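Local coordinates for protein taurocyamine kinase (Schistosoma mansoni, PDB 4WOD) that reversibly transfers a phosphate group between ATP and the guanidino compound taurocyamine, using magnesium as cofactor, within a duplicated two-repeat chain, at residues R538-L541 / V542-F546; F571-N574 / S575-L579; V602-R605 / L606-I610. The protein carries 4 engineered substitutions. One frame throughout, in Å; residues are numbered along the deposited sequence.

How the contacts relate
From the N terminus, the three contacts follow one another in series, none enclosing another, all in the C-terminal catalytic domain of the second repeat. Contact 1 closes the C-terminal end of helix 535-543 and the turn after it. Contact 2 closes the hairpin between strands 569-573 and 578-582, and contact 3 is a stretch of helix 599-614. Contact 2 stands between the others: K576 forms a salt bridge with D544 and F546 packs on L579 and H572, while T577 O faces R605 NE in a probable hydrogen bond and F578 packs on G609. Contacts 1 and 3 do not touch. Together they tie two helices to the antiparallel sheet of that catalytic domain.

Contact 1. Residues R538-L541 / V542-F546; sequences RKQL and VEDHF
Q540 reaches forward along the last turn of helix 535-543 to the carboxylates of E543 and D544. From CB the chain leaves with CG anti to the backbone N (chi1 -167°), which sets CG 4.0 Å from D544 OD2; a bend at the next torsion then turns CD and its amide toward the following turn. At the tip NE2 is directed at both acids: its approach to E543 OE1, 2.4 Å, is so short that the placement is doubtful, and the bond to D544 OD1, 3.0 Å, is weak and well off straight. The amide plane stands 72° from the carboxylate of E543 but only 42° from that of D544.

On the backbone, D544 N still bonds to Q540 O, and then the helix stops. H545, which probably contributes to ATP binding, has positive phi and is the C-prime residue of a Schellman motif: F546 N returns to L541 O at 2.8 Å and H545 N to V542 O. This reversal brings F546 CB to 3.9 Å from L541 CD2, which lies at the edge of the phenyl ring, while D544 CB stands 3.7 Å above the ring plane, over its centre. L541 also packs on M533 in the loop before the helix. Beyond the cap, D544 OD2 forms a salt bridge with K576, and F546 rests on L579 and W581 of strand 578-582, joining the helix end to the sheet.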
ATOM      1  N   ARG A 538      22.941  -8.029  -0.904  1.00 32.68           N
ATOM      2  CA  ARG A 538      21.687  -7.471  -0.412  1.00 32.27           C
ATOM      3  C   ARG A 538      21.701  -7.269   1.107  1.00 28.36           C
ATOM      4  O   ARG A 538      21.392  -6.181   1.580  1.00 24.19           O
ATOM      5  CB  ARG A 538      20.511  -8.362  -0.820  1.00 37.63           C
ATOM      6  CG  ARG A 538      19.199  -7.607  -0.979  1.00 39.17           C
ATOM      7  CD  ARG A 538      18.220  -8.347  -1.875  1.00 37.80           C
ATOM      8  NE  ARG A 538      17.883  -7.552  -3.052  1.00 42.85           N
ATOM      9  CZ  ARG A 538      17.472  -8.061  -4.206  1.00 48.92           C
ATOM     10  NH1 ARG A 538      17.331  -9.373  -4.350  1.00 52.59           N
ATOM     11  NH2 ARG A 538      17.197  -7.258  -5.218  1.00 47.86           N
ATOM     12  N   LYS A 539      22.072  -8.309   1.862  1.00 34.76           N
ATOM     13  CA  LYS A 539      22.151  -8.223   3.327  1.00 34.50           C
ATOM     14  C   LYS A 539      23.071  -7.100   3.784  1.00 32.48           C
ATOM     15  O   LYS A 539      22.738  -6.309   4.673  1.00 33.03           O
ATOM     16  CB  LYS A 539      22.668  -9.532   3.937  1.00 38.68           C
ATOM     17  CG  LYS A 539      21.883 -10.785   3.612  1.00 46.39           C
ATOM     18  CD  LYS A 539      22.441 -11.995   4.386  1.00 54.71           C
ATOM     19  CE  LYS A 539      23.917 -11.799   4.786  1.00 51.46           C
ATOM     20  NZ  LYS A 539      24.883 -12.711   4.101  1.00 54.18           N
ATOM     21  N   GLN A 540      24.247  -7.050   3.172  1.00 31.19           N
ATOM     22  CA  GLN A 540      25.263  -6.086   3.559  1.00 27.95           C
ATOM     23  C   GLN A 540      24.828  -4.650   3.285  1.00 31.78           C
ATOM     24  O   GLN A 540      25.194  -3.729   4.024  1.00 29.91           O
ATOM     25  CB  GLN A 540      26.572  -6.374   2.833  1.00 28.19           C
ATOM     26  CG  GLN A 540      27.728  -5.605   3.419  1.00 34.30           C
ATOM     27  CD  GLN A 540      27.783  -5.722   4.935  1.00 37.11           C
ATOM     28  OE1 GLN A 540      28.022  -6.803   5.487  1.00 38.57           O
ATOM     29  NE2 GLN A 540      27.557  -4.608   5.618  1.00 33.95           N
ATOM     30  N   LEU A 541      24.056  -4.460   2.218  1.00 28.90           N
ATOM     31  CA  LEU A 541      23.532  -3.141   1.899  1.00 26.05           C
ATOM     32  C   LEU A 541      22.580  -2.700   3.007  1.00 30.58           C
ATOM     33  O   LEU A 541      22.625  -1.551   3.452  1.00 26.59           O
ATOM     34  CB  LEU A 541      22.824  -3.148   0.544  1.00 22.46           C
ATOM     35  CG  LEU A 541      23.765  -3.113  -0.657  1.00 26.48           C
ATOM     36  CD1 LEU A 541      23.003  -3.339  -1.958  1.00 27.97           C
ATOM     37  CD2 LEU A 541      24.519  -1.786  -0.668  1.00 26.19           C
ATOM     38  N   VAL A 542      21.731  -3.625   3.456  1.00 27.69           N
ATOM     39  CA  VAL A 542      20.797  -3.341   4.542  1.00 31.27           C
ATOM     40  C   VAL A 542      21.553  -3.081   5.843  1.00 30.94           C
ATOM     41  O   VAL A 542      21.251  -2.122   6.551  1.00 32.06           O
ATOM     42  CB  VAL A 542      19.786  -4.490   4.775  1.00 34.55           C
ATOM     43  CG1 VAL A 542      18.771  -4.079   5.849  1.00 35.71           C
ATOM     44  CG2 VAL A 542      19.062  -4.860   3.478  1.00 27.06           C
ATOM     45  N   GLU A 543      22.531  -3.931   6.144  1.00 28.43           N
ATOM     46  CA  GLU A 543      23.409  -3.721   7.297  1.00 32.75           C
ATOM     47  C   GLU A 543      23.998  -2.306   7.351  1.00 36.30           C
ATOM     48  O   GLU A 543      24.044  -1.676   8.411  1.00 34.08           O
ATOM     49  CB  GLU A 543      24.560  -4.730   7.285  1.00 33.95           C
ATOM     50  CG  GLU A 543      24.978  -5.208   8.674  1.00 44.09           C
ATOM     51  CD  GLU A 543      26.462  -5.580   8.765  1.00 49.13           C
ATOM     52  OE1 GLU A 543      27.269  -5.096   7.933  1.00 50.27           O
ATOM     53  OE2 GLU A 543      26.813  -6.381   9.657  1.00 42.70           O
ATOM     54  N   ASP A 544      24.463  -1.816   6.207  1.00 34.53           N
ATOM     55  CA  ASP A 544      25.097  -0.502   6.148  1.00 27.49           C
ATOM     56  C   ASP A 544      24.077   0.629   6.101  1.00 32.54           C
ATOM     57  O   ASP A 544      24.450   1.780   5.916  1.00 28.81           O
ATOM     58  CB  ASP A 544      26.012  -0.401   4.927  1.00 24.83           C
ATOM     59  CG  ASP A 544      27.220  -1.301   5.029  1.00 28.36           C
ATOM     60  OD1 ASP A 544      27.581  -1.670   6.163  1.00 29.52           O
ATOM     61  OD2 ASP A 544      27.811  -1.632   3.982  1.00 27.57           O
ATOM     62  N   HIS A 545      22.797   0.298   6.248  1.00 31.01           N
ATOM     63  CA  HIS A 545      21.720   1.274   6.093  1.00 34.16           C
ATOM     64  C   HIS A 545      21.812   1.958   4.732  1.00 32.70           C
ATOM     65  O   HIS A 545      21.523   3.150   4.605  1.00 34.09           O
ATOM     66  CB  HIS A 545      21.741   2.333   7.209  1.00 34.83           C
ATOM     67  CG  HIS A 545      21.616   1.761   8.586  1.00 44.21           C
ATOM     68  ND1 HIS A 545      22.681   1.190   9.255  1.00 48.32           N
ATOM     69  CD2 HIS A 545      20.552   1.659   9.418  1.00 47.34           C
ATOM     70  CE1 HIS A 545      22.276   0.766  10.439  1.00 50.32           C
ATOM     71  NE2 HIS A 545      20.990   1.040  10.563  1.00 51.10           N
ATOM     72  N   PHE A 546      22.241   1.204   3.726  1.00 30.62           N
ATOM     73  CA  PHE A 546      22.167   1.668   2.348  1.00 28.51           C
ATOM     74  C   PHE A 546      20.890   1.077   1.779  1.00 28.72           C
ATOM     75  O   PHE A 546      20.910   0.032   1.140  1.00 28.25           O
ATOM     76  CB  PHE A 546      23.386   1.244   1.527  1.00 27.40           C
ATOM     77  CG  PHE A 546      24.684   1.823   2.011  1.00 27.70           C
ATOM     78  CD1 PHE A 546      24.703   2.904   2.879  1.00 25.36           C
ATOM     79  CD2 PHE A 546      25.897   1.279   1.590  1.00 25.94           C
ATOM     80  CE1 PHE A 546      25.902   3.430   3.329  1.00 28.92           C
ATOM     81  CE2 PHE A 546      27.098   1.804   2.028  1.00 25.04           C
ATOM     82  CZ  PHE A 546      27.104   2.880   2.898  1.00 26.41           C
TER

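Contact 2. Residues F571-N574 / S575-L579; sequences FHNN and SKTFL
K576 lies alongside H572, both side chains pointing the same way, and sets its CG over the centre of one imidazole face in a CH-pi contact (3.9 Å to the centroid, 13° off the normal). The lysine chain runs on, extended, toward D544 at the end of helix 535-543. The imidazole also gives ND1 to N573 O at 2.7 Å, the acceptor lying somewhat out of the ring plane. K576 N meets that same carbonyl from the opposite face of its plane, closing the type I turn N573-K576.

N573 and T577 cross at about a right angle. With CG between its backbone N and carbonyl carbon (chi1 57°), N573 folds its amide back toward the backbone of T577 and F578. OD1 takes T577 N in the carbonyl plane, on a lone pair, at 2.9 Å, and F578 N from above that plane at 3.0 Å. ND2 gives a nearly straight bond to T577 OG1, 3.0 Å away and close to the amide plane; it also bonds to E522 O. Two bonds at each end thus fix the buried amide's rotation.

F571 CE2 and F578 CD2 meet at their ring edges, 4.0 Å apart. H572 and L579 form an antiparallel non-hydrogen-bonded pair. The arrangement is a beta hairpin whose type I turn is braced by an asparagine side chain, within the antiparallel sheet of the phosphagen kinase catalytic domain.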
ATOM      1  N   PHE A 571      25.257   1.947  -6.360  1.00 16.50           N
ATOM      2  CA  PHE A 571      26.688   1.835  -6.657  1.00 18.82           C
ATOM      3  C   PHE A 571      27.481   2.408  -5.483  1.00 16.47           C
ATOM      4  O   PHE A 571      27.087   3.407  -4.896  1.00 15.70           O
ATOM      5  CB  PHE A 571      27.033   2.593  -7.950  1.00 18.68           C
ATOM      6  CG  PHE A 571      28.520   2.708  -8.232  1.00 18.33           C
ATOM      7  CD1 PHE A 571      29.175   1.729  -8.954  1.00 16.19           C
ATOM      8  CD2 PHE A 571      29.244   3.819  -7.802  1.00 17.25           C
ATOM      9  CE1 PHE A 571      30.540   1.825  -9.220  1.00 17.06           C
ATOM     10  CE2 PHE A 571      30.617   3.936  -8.070  1.00 14.96           C
ATOM     11  CZ  PHE A 571      31.259   2.935  -8.780  1.00 18.04           C
ATOM     12  N   HIS A 572      28.592   1.778  -5.123  1.00 20.26           N
ATOM     13  CA  HIS A 572      29.551   2.479  -4.286  1.00 14.33           C
ATOM     14  C   HIS A 572      30.952   1.923  -4.464  1.00 16.32           C
ATOM     15  O   HIS A 572      31.139   0.820  -4.978  1.00 14.44           O
ATOM     16  CB  HIS A 572      29.137   2.459  -2.799  1.00 19.51           C
ATOM     17  CG  HIS A 572      29.045   1.094  -2.182  1.00 21.56           C
ATOM     18  ND1 HIS A 572      30.115   0.224  -2.109  1.00 21.93           N
ATOM     19  CD2 HIS A 572      28.012   0.471  -1.562  1.00 23.53           C
ATOM     20  CE1 HIS A 572      29.738  -0.884  -1.494  1.00 25.16           C
ATOM     21  NE2 HIS A 572      28.468  -0.760  -1.150  1.00 26.11           N
ATOM     22  N   ASN A 573      31.935   2.709  -4.038  1.00 12.31           N
ATOM     23  CA  ASN A 573      33.313   2.250  -4.065  1.00 18.63           C
ATOM     24  C   ASN A 573      33.551   1.331  -2.863  1.00 18.06           C
ATOM     25  O   ASN A 573      32.660   1.146  -2.014  1.00 17.19           O
ATOM     26  CB  ASN A 573      34.296   3.436  -4.080  1.00 19.58           C
ATOM     27  CG  ASN A 573      34.129   4.391  -2.893  1.00 18.23           C
ATOM     28  OD1 ASN A 573      33.277   4.200  -2.028  1.00 19.22           O
ATOM     29  ND2 ASN A 573      34.973   5.425  -2.850  1.00 18.74           N
ATOM     30  N   ASN A 574      34.723   0.716  -2.803  1.00 16.99           N
ATOM     31  CA  ASN A 574      34.958  -0.250  -1.745  1.00 19.72           C
ATOM     32  C   ASN A 574      34.880   0.350  -0.351  1.00 19.44           C
ATOM     33  O   ASN A 574      34.320  -0.270   0.570  1.00 19.80           O
ATOM     34  CB  ASN A 574      36.315  -0.925  -1.930  1.00 25.82           C
ATOM     35  CG  ASN A 574      36.489  -2.109  -1.003  1.00 23.96           C
ATOM     36  OD1 ASN A 574      37.069  -1.988   0.076  1.00 26.94           O
ATOM     37  ND2 ASN A 574      35.961  -3.260  -1.411  1.00 22.29           N
ATOM     38  N   SER A 575      35.441   1.552  -0.198  1.00 19.07           N
ATOM     39  CA  SER A 575      35.454   2.280   1.068  1.00 23.06           C
ATOM     40  C   SER A 575      34.097   2.822   1.497  1.00 24.09           C
ATOM     41  O   SER A 575      33.961   3.322   2.616  1.00 20.16           O
ATOM     42  CB  SER A 575      36.428   3.461   0.986  1.00 22.74           C
ATOM     43  OG  SER A 575      37.746   3.005   0.783  1.00 35.07           O
ATOM     44  N   LYS A 576      33.122   2.765   0.588  1.00 19.97           N
ATOM     45  CA  LYS A 576      31.778   3.303   0.817  1.00 18.75           C
ATOM     46  C   LYS A 576      31.791   4.803   1.113  1.00 19.62           C
ATOM     47  O   LYS A 576      30.986   5.296   1.905  1.00 22.73           O
ATOM     48  CB  LYS A 576      31.075   2.539   1.948  1.00 23.73           C
ATOM     49  CG  LYS A 576      30.854   1.086   1.609  1.00 21.67           C
ATOM     50  CD  LYS A 576      30.442   0.266   2.814  1.00 27.47           C
ATOM     51  CE  LYS A 576      30.861  -1.196   2.623  1.00 25.26           C
ATOM     52  NZ  LYS A 576      30.295  -2.115   3.647  1.00 30.22           N
ATOM     53  N   THR A 577      32.681   5.518   0.430  1.00 15.73           N
ATOM     54  CA  THR A 577      32.827   6.957   0.580  1.00 17.86           C
ATOM     55  C   THR A 577      32.360   7.692  -0.666  1.00 15.55           C
ATOM     56  O   THR A 577      32.300   8.916  -0.688  1.00 20.47           O
ATOM     57  CB  THR A 577      34.272   7.358   0.867  1.00 20.95           C
ATOM     58  OG1 THR A 577      35.107   6.944  -0.218  1.00 17.15           O
ATOM     59  CG2 THR A 577      34.746   6.721   2.161  1.00 17.30           C
ATOM     60  N   PHE A 578      32.014   6.928  -1.690  1.00 15.68           N
ATOM     61  CA  PHE A 578      31.416   7.476  -2.894  1.00 15.43           C
ATOM     62  C   PHE A 578      30.317   6.510  -3.330  1.00 16.88           C
ATOM     63  O   PHE A 578      30.570   5.326  -3.520  1.00 15.57           O
ATOM     64  CB  PHE A 578      32.467   7.674  -4.008  1.00 16.44           C
ATOM     65  CG  PHE A 578      31.894   8.263  -5.265  1.00 14.35           C
ATOM     66  CD1 PHE A 578      31.609   9.617  -5.338  1.00 17.02           C
ATOM     67  CD2 PHE A 578      31.614   7.455  -6.360  1.00 16.84           C
ATOM     68  CE1 PHE A 578      31.058  10.170  -6.500  1.00 17.11           C
ATOM     69  CE2 PHE A 578      31.066   8.003  -7.530  1.00 16.30           C
ATOM     70  CZ  PHE A 578      30.782   9.352  -7.587  1.00 15.00           C
ATOM     71  N   LEU A 579      29.090   7.013  -3.438  1.00 19.21           N
ATOM     72  CA  LEU A 579      27.940   6.153  -3.712  1.00 17.59           C
ATOM     73  C   LEU A 579      27.011   6.848  -4.693  1.00 16.98           C
ATOM     74  O   LEU A 579      26.971   8.070  -4.727  1.00 15.02           O
ATOM     75  CB  LEU A 579      27.168   5.827  -2.429  1.00 18.94           C
ATOM     76  CG  LEU A 579      27.968   5.544  -1.145  1.00 18.67           C
ATOM     77  CD1 LEU A 579      28.145   6.849  -0.394  1.00 19.98           C
ATOM     78  CD2 LEU A 579      27.278   4.491  -0.281  1.00 19.53           C
TER

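Contact 3. Residues V602-R605 / L606-I610; sequences VYKR and LIEGI
V602 O accepts L606 N at 2.9 Å; S592 OG also bonds to that oxygen. Next, Y603 offers a ring face to I607, whose CG1 makes a CH-pi contact there, 3.8 Å from the centroid and offset toward the rim, while CD1 continues toward CZ. The phenol OH is bonded to F462 O, so the hydroxyl is satisfied and the ring is covered on one face by I607.

K604 runs out extended and bends only at chi4 (-65°), which swings NZ onto E608. Their salt bridge, 2.7 Å from NZ to OE2, uses the syn side of the carboxylate, 20° out of its plane. A water donates to the other oxygen, E608 OE1, and accepts a weak bond from NZ. R605 accepts G609 N on its O at 3.0 Å; its buried guanidinium turns away from the helix to form a salt bridge with E522 and a hydrogen bond with Q594, with NE facing T577 O.

These are i to i+4 contacts of an alpha helix: a lysine-glutamate pair on its partly exposed side, and apolar residues including L606 packed on strands 480-489 and 588-595 of the catalytic-domain sheet.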
ATOM      1  N   VAL A 602      35.703  15.439   1.095  1.00 17.70           N
ATOM      2  CA  VAL A 602      34.418  14.896   0.657  1.00 18.33           C
ATOM      3  C   VAL A 602      33.972  15.618  -0.619  1.00 17.12           C
ATOM      4  O   VAL A 602      33.522  15.004  -1.598  1.00 21.08           O
ATOM      5  CB  VAL A 602      33.339  15.052   1.751  1.00 18.49           C
ATOM      6  CG1 VAL A 602      32.012  14.432   1.292  1.00 16.87           C
ATOM      7  CG2 VAL A 602      33.806  14.409   3.038  1.00 20.52           C
ATOM      8  N   TYR A 603      34.103  16.933  -0.586  1.00 17.66           N
ATOM      9  CA  TYR A 603      33.687  17.793  -1.698  1.00 18.58           C
ATOM     10  C   TYR A 603      34.496  17.494  -2.954  1.00 16.39           C
ATOM     11  O   TYR A 603      33.938  17.334  -4.032  1.00 17.07           O
ATOM     12  CB  TYR A 603      33.841  19.258  -1.298  1.00 17.22           C
ATOM     13  CG  TYR A 603      33.380  20.242  -2.337  1.00 17.66           C
ATOM     14  CD1 TYR A 603      32.053  20.633  -2.390  1.00 15.27           C
ATOM     15  CD2 TYR A 603      34.267  20.775  -3.266  1.00 15.73           C
ATOM     16  CE1 TYR A 603      31.596  21.534  -3.351  1.00 16.83           C
ATOM     17  CE2 TYR A 603      33.823  21.701  -4.238  1.00 20.87           C
ATOM     18  CZ  TYR A 603      32.478  22.069  -4.269  1.00 21.97           C
ATOM     19  OH  TYR A 603      31.996  22.969  -5.207  1.00 21.12           O
ATOM     20  N   LYS A 604      35.813  17.413  -2.795  1.00 13.79           N
ATOM     21  CA  LYS A 604      36.701  17.101  -3.901  1.00 18.54           C
ATOM     22  C   LYS A 604      36.307  15.767  -4.560  1.00 20.71           C
ATOM     23  O   LYS A 604      36.143  15.708  -5.774  1.00 17.66           O
ATOM     24  CB  LYS A 604      38.154  17.055  -3.417  1.00 21.91           C
ATOM     25  CG  LYS A 604      39.190  16.907  -4.545  1.00 26.00           C
ATOM     26  CD  LYS A 604      40.608  17.203  -4.053  1.00 34.89           C
ATOM     27  CE  LYS A 604      41.648  16.934  -5.138  1.00 39.32           C
ATOM     28  NZ  LYS A 604      41.672  15.489  -5.476  1.00 36.54           N
ATOM     29  N   ARG A 605      36.131  14.718  -3.753  1.00 19.31           N
ATOM     30  CA  ARG A 605      35.738  13.403  -4.263  1.00 18.57           C
ATOM     31  C   ARG A 605      34.391  13.482  -4.986  1.00 18.18           C
ATOM     32  O   ARG A 605      34.239  12.952  -6.083  1.00 17.63           O
ATOM     33  CB  ARG A 605      35.669  12.373  -3.122  1.00 18.79           C
ATOM     34  CG  ARG A 605      35.388  10.962  -3.578  1.00 23.28           C
ATOM     35  CD  ARG A 605      35.632   9.957  -2.450  1.00 24.52           C
ATOM     36  NE  ARG A 605      34.930  10.340  -1.235  1.00 25.42           N
ATOM     37  CZ  ARG A 605      35.514  10.750  -0.116  1.00 21.13           C
ATOM     38  NH1 ARG A 605      36.835  10.796  -0.025  1.00 26.97           N
ATOM     39  NH2 ARG A 605      34.768  11.095   0.924  1.00 22.48           N
ATOM     40  N   LEU A 606      33.418  14.154  -4.370  1.00 18.92           N
ATOM     41  CA  LEU A 606      32.146  14.375  -5.055  1.00 18.45           C
ATOM     42  C   LEU A 606      32.322  15.036  -6.428  1.00 15.15           C
ATOM     43  O   LEU A 606      31.813  14.511  -7.419  1.00 16.67           O
ATOM     44  CB  LEU A 606      31.198  15.231  -4.215  1.00 15.29           C
ATOM     45  CG  LEU A 606      29.858  15.421  -4.949  1.00 15.63           C
ATOM     46  CD1 LEU A 606      29.213  14.053  -5.317  1.00 16.34           C
ATOM     47  CD2 LEU A 606      28.896  16.254  -4.130  1.00 15.10           C
ATOM     48  N   ILE A 607      33.014  16.176  -6.501  1.00 17.65           N
ATOM     49  CA  ILE A 607      33.103  16.917  -7.772  1.00 18.00           C
ATOM     50  C   ILE A 607      33.755  16.065  -8.871  1.00 19.32           C
ATOM     51  O   ILE A 607      33.302  16.025 -10.027  1.00 15.91           O
ATOM     52  CB  ILE A 607      33.880  18.265  -7.620  1.00 20.61           C
ATOM     53  CG1 ILE A 607      33.229  19.156  -6.556  1.00 20.32           C
ATOM     54  CG2 ILE A 607      33.970  18.997  -8.964  1.00 22.87           C
ATOM     55  CD1 ILE A 607      31.738  19.323  -6.708  1.00 24.98           C
ATOM     56  N   GLU A 608      34.800  15.344  -8.494  1.00 17.91           N
ATOM     57  CA  GLU A 608      35.517  14.527  -9.444  1.00 15.58           C
ATOM     58  C   GLU A 608      34.635  13.382  -9.934  1.00 17.02           C
ATOM     59  O   GLU A 608      34.715  12.995 -11.098  1.00 16.18           O
ATOM     60  CB  GLU A 608      36.803  13.995  -8.819  1.00 18.56           C
ATOM     61  CG  GLU A 608      37.851  15.083  -8.628  1.00 24.63           C
ATOM     62  CD  GLU A 608      39.025  14.609  -7.798  1.00 36.92           C
ATOM     63  OE1 GLU A 608      39.009  13.434  -7.353  1.00 32.47           O
ATOM     64  OE2 GLU A 608      39.950  15.423  -7.582  1.00 38.69           O
ATOM     65  N   GLY A 609      33.766  12.879  -9.060  1.00 14.45           N
ATOM     66  CA  GLY A 609      32.839  11.832  -9.445  1.00 17.73           C
ATOM     67  C   GLY A 609      31.749  12.312 -10.389  1.00 14.79           C
ATOM     68  O   GLY A 609      31.329  11.605 -11.309  1.00 11.72           O
ATOM     69  N   ILE A 610      31.260  13.516 -10.135  1.00 15.54           N
ATOM     70  CA  ILE A 610      30.222  14.099 -10.992  1.00 17.27           C
ATOM     71  C   ILE A 610      30.774  14.303 -12.400  1.00 16.56           C
ATOM     72  O   ILE A 610      30.144  13.925 -13.407  1.00 15.57           O
ATOM     73  CB  ILE A 610      29.715  15.459 -10.447  1.00 14.92           C
ATOM     74  CG1 ILE A 610      29.169  15.343  -9.015  1.00 18.21           C
ATOM     75  CG2 ILE A 610      28.661  16.067 -11.392  1.00 16.11           C
ATOM     76  CD1 ILE A 610      28.773  16.700  -8.433  1.00 14.26           C
TER
HETATM   77  O   HOH W   1      39.516  12.983  -4.415  1.00 37.82           O